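Local coordinates for protein type III Pentaketide Synthase (Neurospora crassa, PDB 3EUO) that probably works as an acyltransferase of the chalcone/stilbene synthase family, a fungal type III polyketide synthase that makes pentaketides, at residues 105-110 with 134-139; 172-177 with 203-208; 145-150 with 333-338; 80-85 with 121-126. All coordinates share one frame; numbering follows the deposited sequence.

Interaction 1: residues 105-110 with 134-139; sequences HMVSTT and EKVLLH
Glu134, Met106 and Leu138 have the largest shares of the surface buried where parallel strands 105-109 and 134-138 join in the beta-alpha-beta unit that runs through helix 119-127. Glu134 O accepts the N-H of Met106 at 2.9 Å, and Met106 O accepts Val136 N at the same length. Ser108 N to Val136 O and Leu138 N to Ser108 O, both 2.8 Å, complete the ladder. The Glu134 side chain runs alongside His105, pointing the same way, with carboxylate and imidazole planes 28° apart; OE2 stays 4.1 Å from His105 NE2. Its OE1 turns to the second subunit, bonding Arg151 and Asn155 there, for this strand, outermost in its own chain, meets the second subunit. Met106 touches Lys135 CG through CB; with CG anti to the backbone N (chi1 -175°) the rest of the chain leads off toward Leu129 and Leu133. A water bridges Ser108 OG and Val136 O on that side. Leu138 shares the other face, turned to helix 145-162, with Val107 and Val136. Its CB and CG pack close to Ser108 O, and its CD1 meets Val107 CG1 at 4.2 Å.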
loop_
_atom_site.group_PDB
_atom_site.type_symbol
_atom_site.label_atom_id
_atom_site.label_comp_id
_atom_site.label_asym_id
_atom_site.label_seq_id
_atom_site.Cartn_x
_atom_site.Cartn_y
_atom_site.Cartn_z
ATOM N N HIS A 105 14.778 -5.323 -1.451
ATOM C CA HIS A 105 13.458 -4.701 -1.375
ATOM C C HIS A 105 12.427 -5.816 -1.264
ATOM O O HIS A 105 12.687 -6.964 -1.645
ATOM C CB HIS A 105 13.085 -3.937 -2.657
ATOM C CG HIS A 105 14.067 -2.901 -3.118
ATOM N ND1 HIS A 105 15.330 -3.212 -3.576
ATOM C CD2 HIS A 105 13.918 -1.569 -3.307
ATOM C CE1 HIS A 105 15.936 -2.107 -3.975
ATOM N NE2 HIS A 105 15.096 -1.096 -3.833
ATOM N N MET A 106 11.238 -5.457 -0.790
ATOM C CA MET A 106 10.084 -6.344 -0.780
ATOM C C MET A 106 8.909 -5.520 -1.303
ATOM O O MET A 106 8.702 -4.394 -0.855
ATOM C CB MET A 106 9.819 -6.840 0.647
ATOM C CG MET A 106 8.705 -7.867 0.808
ATOM S SD MET A 106 8.658 -8.447 2.540
ATOM C CE MET A 106 9.644 -9.918 2.474
ATOM N N VAL A 107 8.184 -6.042 -2.289
ATOM C CA VAL A 107 6.944 -5.393 -2.749
ATOM C C VAL A 107 5.818 -6.397 -2.571
ATOM O O VAL A 107 5.795 -7.421 -3.251
ATOM C CB VAL A 107 6.998 -4.921 -4.226
ATOM C CG1 VAL A 107 5.690 -4.224 -4.614
ATOM C CG2 VAL A 107 8.169 -3.972 -4.456
ATOM N N SER A 108 4.897 -6.098 -1.659
ATOM C CA SER A 108 3.834 -7.031 -1.283
ATOM C C SER A 108 2.474 -6.450 -1.591
ATOM O O SER A 108 2.309 -5.237 -1.643
ATOM C CB SER A 108 3.904 -7.370 0.214
ATOM O OG SER A 108 5.184 -7.877 0.556
ATOM N N THR A 109 1.495 -7.324 -1.773
ATOM C CA THR A 109 0.132 -6.862 -1.994
ATOM C C THR A 109 -0.870 -7.774 -1.296
ATOM O O THR A 109 -0.610 -8.964 -1.089
ATOM C CB THR A 109 -0.170 -6.708 -3.509
ATOM O OG1 THR A 109 -1.422 -6.033 -3.700
ATOM C CG2 THR A 109 -0.184 -8.046 -4.216
ATOM N N THR A 110 -1.992 -7.184 -0.897
ATOM C CA THR A 110 -3.179 -7.917 -0.454
ATOM C C THR A 110 -4.362 -6.961 -0.453
ATOM O O THR A 110 -4.183 -5.766 -0.253
ATOM C CB THR A 110 -3.017 -8.547 0.957
ATOM O OG1 THR A 110 -4.142 -9.399 1.229
ATOM C CG2 THR A 110 -2.904 -7.474 2.056
ATOM N N GLU A 134 13.939 -2.495 2.319
ATOM C CA GLU A 134 12.992 -1.475 1.882
ATOM C C GLU A 134 11.691 -2.156 1.463
ATOM O O GLU A 134 11.678 -2.948 0.505
ATOM C CB GLU A 134 13.570 -0.635 0.736
ATOM C CG GLU A 134 14.811 0.179 1.105
ATOM C CD GLU A 134 15.221 1.155 0.023
ATOM O OE1 GLU A 134 14.445 2.097 -0.272
ATOM O OE2 GLU A 134 16.322 0.980 -0.543
ATOM N N LYS A 135 10.608 -1.862 2.184
ATOM C CA LYS A 135 9.328 -2.518 1.923
ATOM C C LYS A 135 8.308 -1.565 1.314
ATOM O O LYS A 135 8.306 -0.358 1.592
ATOM C CB LYS A 135 8.743 -3.174 3.184
ATOM C CG LYS A 135 9.631 -4.207 3.868
ATOM C CD LYS A 135 8.913 -4.821 5.057
ATOM C CE LYS A 135 8.877 -3.811 6.231
ATOM N NZ LYS A 135 8.048 -4.340 7.326
ATOM N N VAL A 136 7.467 -2.139 0.460
ATOM C CA VAL A 136 6.302 -1.487 -0.114
ATOM C C VAL A 136 5.145 -2.470 0.033
ATOM O O VAL A 136 5.185 -3.579 -0.532
ATOM C CB VAL A 136 6.513 -1.165 -1.620
ATOM C CG1 VAL A 136 5.191 -0.811 -2.307
ATOM C CG2 VAL A 136 7.528 -0.042 -1.799
ATOM N N LEU A 137 4.126 -2.068 0.800
ATOM C CA LEU A 137 2.883 -2.838 0.893
ATOM C C LEU A 137 1.802 -2.103 0.140
ATOM O O LEU A 137 1.301 -1.080 0.606
ATOM C CB LEU A 137 2.455 -3.077 2.353
ATOM C CG LEU A 137 1.114 -3.805 2.576
ATOM C CD1 LEU A 137 1.082 -5.189 1.918
ATOM C CD2 LEU A 137 0.776 -3.898 4.060
ATOM N N LEU A 138 1.429 -2.646 -1.016
ATOM C CA LEU A 138 0.411 -2.026 -1.862
ATOM C C LEU A 138 -0.994 -2.237 -1.327
ATOM O O LEU A 138 -1.311 -3.299 -0.785
ATOM C CB LEU A 138 0.488 -2.589 -3.287
ATOM C CG LEU A 138 1.811 -2.386 -4.011
ATOM C CD1 LEU A 138 1.735 -3.017 -5.395
ATOM C CD2 LEU A 138 2.152 -0.895 -4.137
ATOM N N HIS A 139 -1.831 -1.221 -1.502
ATOM C CA HIS A 139 -3.246 -1.312 -1.169
ATOM C C HIS A 139 -4.084 -0.760 -2.316
ATOM O O HIS A 139 -3.554 -0.125 -3.223
ATOM C CB HIS A 139 -3.531 -0.521 0.109
ATOM C CG HIS A 139 -4.619 -1.111 0.954
ATOM N ND1 HIS A 139 -5.854 -0.518 1.106
ATOM C CD2 HIS A 139 -4.653 -2.245 1.693
ATOM C CE1 HIS A 139 -6.597 -1.258 1.912
ATOM N NE2 HIS A 139 -5.894 -2.315 2.275
HETATM O O HOH W 1 6.430 -5.526 1.353
#

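Interaction 2: residues 172-177 with 203-208; sequences LALEVS and DCASAV
Ala173 and Ser206 form a hydrogen-bonded pair at the centre of this antiparallel join, the place in the mixed sheet of the thiolase-like fold where the parallel strands give way to antiparallel ones. Ala173 N gives its proton to Ser206 O at 2.9 Å, almost straight at 176°, and Ser206 N returns a bond of the same length to Ala173 O. Two residues on, at the next hydrogen-bonded pair, Glu175 N to Cys204 O (3.0 Å) and Cys204 N to Glu175 O (3.1 Å) repeat the pattern. The other edge of strand 172-175 is satisfied too, by backbone bonds from Leu172 and Leu174 to strand 105-109. Between the rungs, Leu174 CD1 rests on Ala205 CB and Leu172 CD1 on Ala207 CB, both on the face that helices 70-96 and 119-127 pack against. On the opposite face the buried polar ends find partners elsewhere: Ser206 OG bonds Ala333 O, Glu175 OE2 bonds Ser332 OG, and OE1 takes Cys111 N and has the hydroxyls of Thr112 and Thr110 beside it, the latter bonded mainly to Leu174 O. These partners would probably limit the turning of the carboxylate. Beyond strand 172-175, Asp203 takes over the pairing with its side chain. CG lies opposite its own carbonyl carbon (chi1 -53°), which turns the carboxylate to the backbone of residues 176-177; OD2 is bonded by Thr178 OG1 and Ile54 N, while OD1 receives Ser177 N at 2.7 Å from above the carboxylate plane, 37° out of it.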
loop_
_atom_site.group_PDB
_atom_site.type_symbol
_atom_site.label_atom_id
_atom_site.label_comp_id
_atom_site.label_asym_id
_atom_site.label_seq_id
_atom_site.Cartn_x
_atom_site.Cartn_y
_atom_site.Cartn_z
ATOM N N LEU A 172 5.528 -10.259 -3.602
ATOM C CA LEU A 172 4.674 -11.194 -2.872
ATOM C C LEU A 172 3.195 -10.812 -2.908
ATOM O O LEU A 172 2.849 -9.656 -2.702
ATOM C CB LEU A 172 5.153 -11.301 -1.410
ATOM C CG LEU A 172 4.332 -12.135 -0.406
ATOM C CD1 LEU A 172 4.410 -13.624 -0.726
ATOM C CD2 LEU A 172 4.784 -11.861 1.036
ATOM N N ALA A 173 2.339 -11.800 -3.157
ATOM C CA ALA A 173 0.887 -11.610 -3.050
ATOM C C ALA A 173 0.292 -12.655 -2.126
ATOM O O ALA A 173 0.609 -13.846 -2.231
ATOM C CB ALA A 173 0.235 -11.681 -4.414
ATOM N N LEU A 174 -0.551 -12.206 -1.204
ATOM C CA LEU A 174 -1.273 -13.115 -0.327
ATOM C C LEU A 174 -2.723 -12.669 -0.241
ATOM O O LEU A 174 -3.005 -11.501 0.046
ATOM C CB LEU A 174 -0.620 -13.144 1.062
ATOM C CG LEU A 174 -1.391 -13.761 2.238
ATOM C CD1 LEU A 174 -1.646 -15.263 2.047
ATOM C CD2 LEU A 174 -0.641 -13.511 3.539
ATOM N N GLU A 175 -3.641 -13.602 -0.478
ATOM C CA GLU A 175 -5.066 -13.304 -0.359
ATOM C C GLU A 175 -5.763 -14.427 0.384
ATOM O O GLU A 175 -5.522 -15.601 0.108
ATOM C CB GLU A 175 -5.728 -13.092 -1.731
ATOM C CG GLU A 175 -5.072 -12.017 -2.612
ATOM C CD GLU A 175 -5.320 -10.581 -2.158
ATOM O OE1 GLU A 175 -5.951 -10.342 -1.100
ATOM O OE2 GLU A 175 -4.866 -9.667 -2.882
ATOM N N VAL A 176 -6.570 -14.047 1.366
ATOM C CA VAL A 176 -7.461 -14.979 2.059
ATOM C C VAL A 176 -8.873 -14.415 1.912
ATOM O O VAL A 176 -9.280 -13.517 2.658
ATOM C CB VAL A 176 -7.097 -15.153 3.553
ATOM C CG1 VAL A 176 -8.063 -16.136 4.233
ATOM C CG2 VAL A 176 -5.648 -15.638 3.708
ATOM N N SER A 177 -9.603 -14.928 0.930
ATOM C CA SER A 177 -10.931 -14.422 0.607
ATOM C C SER A 177 -12.056 -15.317 1.127
ATOM O O SER A 177 -13.173 -14.843 1.346
ATOM C CB SER A 177 -11.072 -14.291 -0.906
ATOM O OG SER A 177 -10.951 -15.564 -1.515
ATOM N N ASP A 203 -8.110 -18.784 -1.843
ATOM C CA ASP A 203 -6.985 -18.363 -1.008
ATOM C C ASP A 203 -5.675 -18.897 -1.584
ATOM O O ASP A 203 -5.619 -20.039 -2.049
ATOM C CB ASP A 203 -7.139 -18.884 0.430
ATOM C CG ASP A 203 -8.486 -18.535 1.048
ATOM O OD1 ASP A 203 -9.133 -17.571 0.587
ATOM O OD2 ASP A 203 -8.896 -19.233 2.000
ATOM N N CYS A 204 -4.633 -18.071 -1.539
ATOM C CA CYS A 204 -3.329 -18.444 -2.080
ATOM C C CYS A 204 -2.273 -17.427 -1.700
ATOM O O CYS A 204 -2.581 -16.263 -1.448
ATOM C CB CYS A 204 -3.385 -18.526 -3.611
ATOM S SG CYS A 204 -1.874 -19.161 -4.405
ATOM N N ALA A 205 -1.019 -17.868 -1.679
ATOM C CA ALA A 205 0.097 -16.925 -1.666
ATOM C C ALA A 205 1.053 -17.322 -2.763
ATOM O O ALA A 205 1.242 -18.504 -3.031
ATOM C CB ALA A 205 0.797 -16.910 -0.321
ATOM N N SER A 206 1.644 -16.326 -3.413
ATOM C CA SER A 206 2.604 -16.587 -4.469
ATOM C C SER A 206 3.651 -15.496 -4.465
ATOM O O SER A 206 3.377 -14.368 -4.064
ATOM C CB SER A 206 1.913 -16.650 -5.823
ATOM O OG SER A 206 1.240 -15.440 -6.099
ATOM N N ALA A 207 4.855 -15.841 -4.908
ATOM C CA ALA A 207 5.969 -14.901 -4.878
ATOM C C ALA A 207 6.906 -15.115 -6.048
ATOM O O ALA A 207 7.007 -16.222 -6.581
ATOM C CB ALA A 207 6.731 -15.029 -3.559
ATOM N N VAL A 208 7.559 -14.033 -6.463
ATOM C CA VAL A 208 8.675 -14.111 -7.396
ATOM C C VAL A 208 9.844 -13.295 -6.856
ATOM O O VAL A 208 9.665 -12.387 -6.039
ATOM C CB VAL A 208 8.322 -13.648 -8.845
ATOM C CG1 VAL A 208 7.149 -14.464 -9.412
ATOM C CG2 VAL A 208 8.025 -12.147 -8.903
#

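Interaction 3: residues 145-150 with 333-338; sequences GGLAAL and ATIFSV
Ile335 and Phe336 reach from helix 334-338 to Gly146 and Leu147 near the start of helix 145-150, the two short axes passing 9.0 Å apart at 79°. Ile335 places its CG1 opposite the backbone N (chi1 -168°), so that CG2 falls between N and the carbonyl carbon and points at the bare backbone of Gly146, 3.7 Å from its CA. A beta carbon on Gly146 would lie only 2.4 Å from that methyl, so the close fit depends on glycine. CG1 meets Leu147 CD2 at 3.8 Å, the two side chains crossing at about a right angle. Phe336, its CG beside the backbone N (chi1 -63°), extends the ring so that CZ comes 3.3 Å from Gly146 O, an oxygen already bonded by Leu150 N; Leu150 CB meets the ring at its edge, 4.3 Å from CZ. An alanine in place of Ile335 would probably open a gap beside Gly146 and remove the CG1 that Leu147 CD2 packs on. Both helices belong to the buried central layer of the fold: Phe336 also packs on Val171 of strand 168-175 and Val208 of strand 204-211, while Leu147 turns to Glu372 and Cys374 of strand 370-378.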
loop_
_atom_site.group_PDB
_atom_site.type_symbol
_atom_site.label_atom_id
_atom_site.label_comp_id
_atom_site.label_asym_id
_atom_site.label_seq_id
_atom_site.Cartn_x
_atom_site.Cartn_y
_atom_site.Cartn_z
ATOM N N GLY A 145 -3.136 -6.809 -8.395
ATOM C CA GLY A 145 -2.030 -6.559 -7.463
ATOM C C GLY A 145 -0.724 -7.255 -7.778
ATOM O O GLY A 145 0.359 -6.702 -7.536
ATOM N N GLY A 146 -0.824 -8.470 -8.310
ATOM C CA GLY A 146 0.349 -9.279 -8.644
ATOM C C GLY A 146 1.173 -8.590 -9.712
ATOM O O GLY A 146 2.362 -8.328 -9.522
ATOM N N LEU A 147 0.534 -8.270 -10.834
ATOM C CA LEU A 147 1.236 -7.547 -11.895
ATOM C C LEU A 147 1.607 -6.111 -11.505
ATOM O O LEU A 147 2.645 -5.593 -11.942
ATOM C CB LEU A 147 0.451 -7.593 -13.211
ATOM C CG LEU A 147 0.412 -8.963 -13.903
ATOM C CD1 LEU A 147 -0.227 -8.854 -15.283
ATOM C CD2 LEU A 147 1.808 -9.613 -13.985
ATOM N N ALA A 148 0.779 -5.462 -10.684
ATOM C CA ALA A 148 1.125 -4.123 -10.191
ATOM C C ALA A 148 2.381 -4.162 -9.314
ATOM O O ALA A 148 3.259 -3.295 -9.427
ATOM C CB ALA A 148 -0.047 -3.482 -9.432
ATOM N N ALA A 149 2.463 -5.169 -8.446
ATOM C CA ALA A 149 3.640 -5.351 -7.606
ATOM C C ALA A 149 4.875 -5.632 -8.457
ATOM O O ALA A 149 5.944 -5.089 -8.192
ATOM C CB ALA A 149 3.406 -6.475 -6.589
ATOM N N LEU A 150 4.717 -6.464 -9.488
ATOM C CA LEU A 150 5.823 -6.767 -10.389
ATOM C C LEU A 150 6.373 -5.513 -11.089
ATOM O O LEU A 150 7.586 -5.331 -11.167
ATOM C CB LEU A 150 5.422 -7.823 -11.434
ATOM C CG LEU A 150 6.556 -8.350 -12.319
ATOM C CD1 LEU A 150 7.600 -9.135 -11.514
ATOM C CD2 LEU A 150 5.995 -9.190 -13.458
ATOM N N ALA A 333 -2.890 -13.066 -5.970
ATOM C CA ALA A 333 -1.942 -14.188 -5.873
ATOM C C ALA A 333 -1.976 -15.132 -7.081
ATOM O O ALA A 333 -1.073 -15.957 -7.256
ATOM C CB ALA A 333 -2.175 -14.971 -4.576
ATOM N N THR A 334 -3.001 -15.008 -7.920
ATOM C CA THR A 334 -3.200 -15.985 -8.988
ATOM C C THR A 334 -2.180 -15.859 -10.114
ATOM O O THR A 334 -1.749 -16.871 -10.674
ATOM C CB THR A 334 -4.613 -15.912 -9.601
ATOM O OG1 THR A 334 -5.584 -15.820 -8.556
ATOM C CG2 THR A 334 -4.897 -17.160 -10.434
ATOM N N ILE A 335 -1.806 -14.629 -10.453
ATOM C CA ILE A 335 -0.963 -14.420 -11.630
ATOM C C ILE A 335 0.408 -15.081 -11.504
ATOM O O ILE A 335 0.885 -15.679 -12.472
ATOM C CB ILE A 335 -0.873 -12.929 -12.094
ATOM C CG1 ILE A 335 -0.226 -12.816 -13.486
ATOM C CG2 ILE A 335 -0.118 -12.067 -11.085
ATOM C CD1 ILE A 335 -0.898 -13.656 -14.572
ATOM N N PHE A 336 1.035 -14.998 -10.327
ATOM C CA PHE A 336 2.339 -15.656 -10.155
ATOM C C PHE A 336 2.174 -17.174 -10.150
ATOM O O PHE A 336 3.074 -17.906 -10.576
ATOM C CB PHE A 336 3.082 -15.182 -8.893
ATOM C CG PHE A 336 3.441 -13.703 -8.884
ATOM C CD1 PHE A 336 3.542 -12.969 -10.060
ATOM C CD2 PHE A 336 3.720 -13.064 -7.671
ATOM C CE1 PHE A 336 3.875 -11.608 -10.038
ATOM C CE2 PHE A 336 4.061 -11.715 -7.635
ATOM C CZ PHE A 336 4.140 -10.982 -8.818
ATOM N N SER A 337 1.019 -17.636 -9.673
ATOM C CA SER A 337 0.664 -19.049 -9.714
ATOM C C SER A 337 0.564 -19.536 -11.161
ATOM O O SER A 337 1.078 -20.607 -11.493
ATOM C CB SER A 337 -0.648 -19.294 -8.963
ATOM O OG SER A 337 -0.938 -20.673 -8.892
ATOM N N VAL A 338 -0.086 -18.734 -12.007
ATOM C CA VAL A 338 -0.126 -18.972 -13.458
ATOM C C VAL A 338 1.285 -19.016 -14.089
ATOM O O VAL A 338 1.618 -19.966 -14.807
ATOM C CB VAL A 338 -1.038 -17.939 -14.171
ATOM C CG1 VAL A 338 -0.948 -18.071 -15.693
ATOM C CG2 VAL A 338 -2.493 -18.093 -13.696
#

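Interaction 4: residues 80-85 with 121-126; sequences DGVPLA and HYVAKE
Helices 80-85 and 121-126, meeting through Val82 and Val123, pass 9.5 Å apart at a crossing angle of -50°, consistent with ridges-into-grooves packing in the outer helical layer of this thiolase-like fold. The first is kinked at Pro83 and Leu84, where neither N bonds back to the preceding turn; Pro83 has no N-H to give. The CA atoms of Val82 and Val123 lie 6.4 Å apart, and the two side chains slide past each other in opposite directions. Val123 supplies the central methyl: with CG1 opposite the backbone N (chi1 176°), CG2 is swung to the N side, where it touches Ala85 CB at 3.7 Å and Val82 CG1 at 3.9 Å. Its other branch, CG1, lies 4.1 Å from Ala85 O, an oxygen hydrogen-bonded with Ser89 OG. Replacing Val123 by alanine would probably leave Ala85 CB and Val82 CG1 without their shared partner and open a gap between the helices. No hydrogen bond crosses; the contact is mainly apolar, and Ala85 and Val123 both touch Leu172 of strand 168-175. Near the dimer interface, Tyr122 packs on Glu238 of the second subunit, while its CB skirts Val82 CG1. Toward solvent, Glu126 runs out with CG beside its own N and crosses obliquely over Val82, setting OE2 3.9 Å from CG1.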
loop_
_atom_site.group_PDB
_atom_site.type_symbol
_atom_site.label_atom_id
_atom_site.label_comp_id
_atom_site.label_asym_id
_atom_site.label_seq_id
_atom_site.Cartn_x
_atom_site.Cartn_y
_atom_site.Cartn_z
ATOM N N ASP A 80 -3.296 -18.105 9.476
ATOM C CA ASP A 80 -3.427 -19.075 8.379
ATOM C C ASP A 80 -2.955 -18.579 7.008
ATOM O O ASP A 80 -2.673 -19.387 6.125
ATOM C CB ASP A 80 -4.869 -19.584 8.294
ATOM C CG ASP A 80 -5.225 -20.494 9.452
ATOM O OD1 ASP A 80 -5.463 -21.686 9.195
ATOM O OD2 ASP A 80 -5.233 -20.023 10.614
ATOM N N GLY A 81 -2.877 -17.261 6.833
ATOM C CA GLY A 81 -2.421 -16.677 5.565
ATOM C C GLY A 81 -0.920 -16.440 5.549
ATOM O O GLY A 81 -0.224 -16.863 4.626
ATOM N N VAL A 82 -0.411 -15.777 6.583
ATOM C CA VAL A 82 1.023 -15.449 6.645
ATOM C C VAL A 82 1.958 -16.663 6.412
ATOM O O VAL A 82 2.916 -16.549 5.648
ATOM C CB VAL A 82 1.381 -14.616 7.922
ATOM C CG1 VAL A 82 2.899 -14.576 8.182
ATOM C CG2 VAL A 82 0.819 -13.206 7.787
ATOM N N PRO A 83 1.658 -17.833 7.023
ATOM C CA PRO A 83 2.481 -19.026 6.761
ATOM C C PRO A 83 2.567 -19.418 5.277
ATOM O O PRO A 83 3.594 -19.952 4.842
ATOM C CB PRO A 83 1.761 -20.121 7.562
ATOM C CG PRO A 83 1.081 -19.372 8.667
ATOM C CD PRO A 83 0.590 -18.128 7.999
ATOM N N LEU A 84 1.496 -19.171 4.518
ATOM C CA LEU A 84 1.483 -19.444 3.080
ATOM C C LEU A 84 2.461 -18.505 2.388
ATOM O O LEU A 84 3.227 -18.917 1.510
ATOM C CB LEU A 84 0.075 -19.235 2.499
ATOM C CG LEU A 84 -1.096 -20.010 3.102
ATOM C CD1 LEU A 84 -2.422 -19.542 2.504
ATOM C CD2 LEU A 84 -0.902 -21.511 2.910
ATOM N N ALA A 85 2.432 -17.241 2.799
ATOM C CA ALA A 85 3.307 -16.217 2.230
ATOM C C ALA A 85 4.773 -16.507 2.552
ATOM O O ALA A 85 5.658 -16.308 1.713
ATOM C CB ALA A 85 2.906 -14.848 2.744
ATOM N N HIS A 121 5.658 -7.140 7.105
ATOM C CA HIS A 121 6.593 -7.116 8.222
ATOM C C HIS A 121 6.812 -8.505 8.818
ATOM O O HIS A 121 7.958 -8.949 8.998
ATOM C CB HIS A 121 6.117 -6.177 9.325
ATOM C CG HIS A 121 6.987 -6.225 10.541
ATOM N ND1 HIS A 121 6.730 -7.059 11.609
ATOM C CD2 HIS A 121 8.148 -5.592 10.826
ATOM C CE1 HIS A 121 7.686 -6.919 12.510
ATOM N NE2 HIS A 121 8.555 -6.030 12.062
ATOM N N TYR A 122 5.708 -9.182 9.117
ATOM C CA TYR A 122 5.739 -10.484 9.784
ATOM C C TYR A 122 6.348 -11.550 8.871
ATOM O O TYR A 122 7.151 -12.381 9.321
ATOM C CB TYR A 122 4.337 -10.874 10.260
ATOM C CG TYR A 122 3.768 -9.885 11.256
ATOM C CD1 TYR A 122 3.916 -10.087 12.632
ATOM C CD2 TYR A 122 3.098 -8.741 10.825
ATOM C CE1 TYR A 122 3.400 -9.172 13.556
ATOM C CE2 TYR A 122 2.577 -7.819 11.741
ATOM C CZ TYR A 122 2.735 -8.045 13.100
ATOM O OH TYR A 122 2.221 -7.131 13.999
ATOM N N VAL A 123 6.010 -11.494 7.585
ATOM C CA VAL A 123 6.608 -12.408 6.603
ATOM C C VAL A 123 8.127 -12.211 6.544
ATOM O O VAL A 123 8.892 -13.174 6.660
ATOM C CB VAL A 123 5.996 -12.244 5.186
ATOM C CG1 VAL A 123 6.723 -13.162 4.174
ATOM C CG2 VAL A 123 4.510 -12.565 5.203
ATOM N N ALA A 124 8.549 -10.958 6.381
ATOM C CA ALA A 124 9.968 -10.601 6.333
ATOM C C ALA A 124 10.736 -11.039 7.588
ATOM O O ALA A 124 11.867 -11.522 7.489
ATOM C CB ALA A 124 10.130 -9.113 6.104
ATOM N N LYS A 125 10.112 -10.861 8.755
ATOM C CA LYS A 125 10.691 -11.278 10.041
ATOM C C LYS A 125 10.880 -12.794 10.104
ATOM O O LYS A 125 11.934 -13.281 10.523
ATOM C CB LYS A 125 9.804 -10.810 11.204
ATOM C CG LYS A 125 10.324 -11.171 12.607
ATOM C CD LYS A 125 9.238 -10.944 13.656
ATOM C CE LYS A 125 9.704 -11.257 15.083
ATOM N NZ LYS A 125 9.419 -12.666 15.500
ATOM N N GLU A 126 9.853 -13.536 9.695
ATOM C CA GLU A 126 9.926 -14.996 9.663
ATOM C C GLU A 126 10.993 -15.505 8.694
ATOM O O GLU A 126 11.622 -16.540 8.941
ATOM C CB GLU A 126 8.572 -15.596 9.306
ATOM C CG GLU A 126 7.568 -15.601 10.441
ATOM C CD GLU A 126 6.500 -16.667 10.259
ATOM O OE1 GLU A 126 6.838 -17.784 9.798
ATOM O OE2 GLU A 126 5.321 -16.391 10.573
#

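The sheet ties the four contacts together. Strands 105-109 and 168-175 are neighbours in it, so interactions 1 and 2, centres 12 Å apart, are joined by the backbone bond Thr109 N to Leu172 O (2.9 Å). Interaction 3 lies against one face of interaction 2, 8 Å between centres, with Ala173 CB packing on Ala333 CA at 3.6 Å; interaction 4 lies against the other, where Leu174 CD1 comes 3.4 Å from Gly81 O. The sheet thus separates interactions 3 and 4, whose nearest atoms are about 8 Å apart. Cys143, oxidised to 3-sulfinoalanine and probably the family's nucleophilic cysteine, as in chalcone synthases, sits in the chain between strand 134-138 and the helix opening interaction 3.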